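Local atomic coordinates of phosphate transporter (Thermotoga maritima MSB8, PDB entry 6L85), a protein that probably imports inorganic phosphate across the membrane by coupling its uptake to sodium ions, as a bacterial relative of the human SLC20 carriers. Residues F92-A97 / V104-S109. Sequence-based numbering, arbitrary orientation.
Sequences FWILIA and VSTTHS. With NA (sodium ion), chain Q; NA (sodium ion), chain R; PO4 (phosphate ion), chain P.
Ile94 and Thr106 meet with their side chains at about a right angle, the CD1 methyl of Ile94 lying 3.6 Å from Thr106 CG2. With CG1 anti to the carbonyl carbon (chi1 -55°), Ile94 carries CD1 over the first turn of helix 106-121, where it also touches Thr106 CA. Ile94 CD1 lies 3.9 Å from Val104 CG2, and the other methyl of that valine, CG1, packs against Ala97 CB at 3.6 Å. No hydrogen bond joins the two segments; the contact is van der Waals packing, mostly between methyl groups, with Ile94 CD1 also lying against Ser109 OG. Methyl groups of helix 76-99 thus pack on residues whose polar atoms bind phosphate and sodium. At the N-terminal end of helix 106-121 the phosphate is held by backbone and side chains together. Its O4 receives Thr106 N and OG1, while O2 takes Thr107 N, Thr107 OG1 and Ser105 OG, the last at 2.8 Å. Ser105 OG, turned opposite its backbone N, is also the N-cap acceptor for His108 N, in a nearly straight bond of 2.9 Å. Replacing Ser105 with alanine would probably leave His108 N without its cap and cost phosphate O2 one of its donors. The backbone N-H groups of Thr106 and Thr107 and the positive end of the helix dipole are likely to favour the anion. Val104 O binds one sodium ion at 2.3 Å, together with Asn21, Asp22 and Thr347, and Thr107 OG1 binds another with Asn257, Asp258 and Ile344. Ser345, Thr346 and Thr347 add further hydrogen bonds to the phosphate. Segment 104-109 thus lines a buried site consistent with that of the substrate, with 92-97 packed behind it, helix 2-32 touching Ile94 and Thr106, and helix 368-400 packing on Trp93, His108 and Ser109.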
loop_
_atom_site.group_PDB
_atom_site.type_symbol
_atom_site.label_atom_id
_atom_site.label_comp_id
_atom_site.label_asym_id
_atom_site.label_seq_id
_atom_site.Cartn_x
_atom_site.Cartn_y
_atom_site.Cartn_z
ATOM N N PHE B 92 -4.159 -1.692 32.112
ATOM C CA PHE B 92 -4.567 -2.641 33.137
ATOM C C PHE B 92 -5.978 -3.146 32.880
ATOM O O PHE B 92 -6.224 -4.363 32.836
ATOM C CB PHE B 92 -4.482 -1.989 34.522
ATOM C CG PHE B 92 -4.894 -2.901 35.625
ATOM C CD1 PHE B 92 -4.027 -3.883 36.077
ATOM C CD2 PHE B 92 -6.165 -2.828 36.164
ATOM C CE1 PHE B 92 -4.406 -4.760 37.075
ATOM C CE2 PHE B 92 -6.554 -3.708 37.173
ATOM C CZ PHE B 92 -5.674 -4.665 37.630
ATOM N N TRP B 93 -6.927 -2.224 32.705
ATOM C CA TRP B 93 -8.304 -2.692 32.551
ATOM C C TRP B 93 -8.527 -3.392 31.205
ATOM O O TRP B 93 -9.288 -4.370 31.134
ATOM C CB TRP B 93 -9.282 -1.537 32.777
ATOM C CG TRP B 93 -9.311 -1.237 34.225
ATOM C CD1 TRP B 93 -8.740 -0.162 34.861
ATOM C CD2 TRP B 93 -9.858 -2.066 35.252
ATOM N NE1 TRP B 93 -8.931 -0.261 36.214
ATOM C CE2 TRP B 93 -9.614 -1.418 36.485
ATOM C CE3 TRP B 93 -10.549 -3.285 35.251
ATOM C CZ2 TRP B 93 -10.042 -1.945 37.703
ATOM C CZ3 TRP B 93 -10.965 -3.813 36.462
ATOM C CH2 TRP B 93 -10.714 -3.139 37.672
ATOM N N ILE B 94 -7.875 -2.923 30.130
ATOM C CA ILE B 94 -8.007 -3.605 28.841
ATOM C C ILE B 94 -7.515 -5.040 28.966
ATOM O O ILE B 94 -8.145 -5.971 28.465
ATOM C CB ILE B 94 -7.239 -2.879 27.714
ATOM C CG1 ILE B 94 -7.622 -1.396 27.547
ATOM C CG2 ILE B 94 -7.439 -3.637 26.395
ATOM C CD1 ILE B 94 -9.043 -1.193 27.211
ATOM N N LEU B 95 -6.374 -5.237 29.625
ATOM C CA LEU B 95 -5.804 -6.574 29.729
ATOM C C LEU B 95 -6.658 -7.483 30.611
ATOM O O LEU B 95 -6.793 -8.675 30.316
ATOM C CB LEU B 95 -4.373 -6.491 30.254
ATOM C CG LEU B 95 -3.363 -5.954 29.222
ATOM C CD1 LEU B 95 -1.991 -5.755 29.824
ATOM C CD2 LEU B 95 -3.290 -6.871 28.020
ATOM N N ILE B 96 -7.246 -6.946 31.692
ATOM C CA ILE B 96 -8.163 -7.746 32.507
ATOM C C ILE B 96 -9.329 -8.226 31.648
ATOM O O ILE B 96 -9.636 -9.434 31.572
ATOM C CB ILE B 96 -8.657 -6.927 33.718
ATOM C CG1 ILE B 96 -7.571 -6.797 34.783
ATOM C CG2 ILE B 96 -9.926 -7.523 34.314
ATOM C CD1 ILE B 96 -6.887 -8.089 35.113
ATOM N N ALA B 97 -9.968 -7.287 30.950
ATOM C CA ALA B 97 -11.092 -7.656 30.101
ATOM C C ALA B 97 -10.671 -8.678 29.050
ATOM O O ALA B 97 -11.367 -9.676 28.828
ATOM C CB ALA B 97 -11.692 -6.414 29.445
ATOM N N VAL B 104 -14.033 -4.793 25.015
ATOM C CA VAL B 104 -14.268 -3.479 25.618
ATOM C C VAL B 104 -13.703 -2.393 24.694
ATOM O O VAL B 104 -12.921 -2.662 23.780
ATOM C CB VAL B 104 -13.640 -3.347 27.028
ATOM C CG1 VAL B 104 -14.277 -4.322 27.997
ATOM C CG2 VAL B 104 -12.123 -3.559 26.974
ATOM N N SER B 105 -14.071 -1.146 24.979
ATOM C CA SER B 105 -13.556 0.001 24.239
ATOM C C SER B 105 -12.259 0.498 24.867
ATOM O O SER B 105 -12.266 1.003 26.001
ATOM C CB SER B 105 -14.570 1.138 24.196
ATOM O OG SER B 105 -13.978 2.304 23.634
ATOM N N THR B 106 -11.156 0.383 24.114
ATOM C CA THR B 106 -9.870 0.938 24.532
ATOM C C THR B 106 -9.868 2.457 24.413
ATOM O O THR B 106 -9.111 3.128 25.119
ATOM C CB THR B 106 -8.711 0.334 23.691
ATOM O OG1 THR B 106 -8.738 0.857 22.347
ATOM C CG2 THR B 106 -8.814 -1.209 23.612
ATOM N N THR B 107 -10.683 3.006 23.508
ATOM C CA THR B 107 -10.809 4.456 23.396
ATOM C C THR B 107 -11.507 5.045 24.630
ATOM O O THR B 107 -11.029 6.026 25.225
ATOM C CB THR B 107 -11.571 4.808 22.112
ATOM O OG1 THR B 107 -10.985 4.123 20.987
ATOM C CG2 THR B 107 -11.601 6.319 21.856
ATOM N N HIS B 108 -12.650 4.463 25.023
ATOM C CA HIS B 108 -13.313 4.909 26.248
ATOM C C HIS B 108 -12.364 4.795 27.422
ATOM O O HIS B 108 -12.297 5.699 28.271
ATOM C CB HIS B 108 -14.588 4.098 26.505
ATOM C CG HIS B 108 -15.676 4.371 25.515
ATOM N ND1 HIS B 108 -16.959 3.897 25.659
ATOM C CD2 HIS B 108 -15.668 5.084 24.364
ATOM C CE1 HIS B 108 -17.698 4.305 24.641
ATOM N NE2 HIS B 108 -16.934 5.013 23.831
ATOM N N SER B 109 -11.568 3.718 27.441
ATOM C CA SER B 109 -10.630 3.489 28.534
ATOM C C SER B 109 -9.578 4.586 28.601
ATOM O O SER B 109 -9.306 5.129 29.679
ATOM C CB SER B 109 -9.972 2.119 28.384
ATOM O OG SER B 109 -10.967 1.156 28.115
HETATM NA NA NA Q . -12.682 -3.797 21.845
HETATM NA NA NA R . -10.797 4.945 18.683
HETATM P P PO4 P . -12.194 0.619 20.667
HETATM O O1 PO4 P . -13.518 -0.143 20.692
HETATM O O2 PO4 P . -12.262 1.917 21.445
HETATM O O3 PO4 P . -11.862 0.931 19.212
HETATM O O4 PO4 P . -11.097 -0.206 21.322
HETATM O O HOH W 1 -13.200 -5.863 20.781
HETATM O O HOH W 2 -9.249 6.463 19.357
#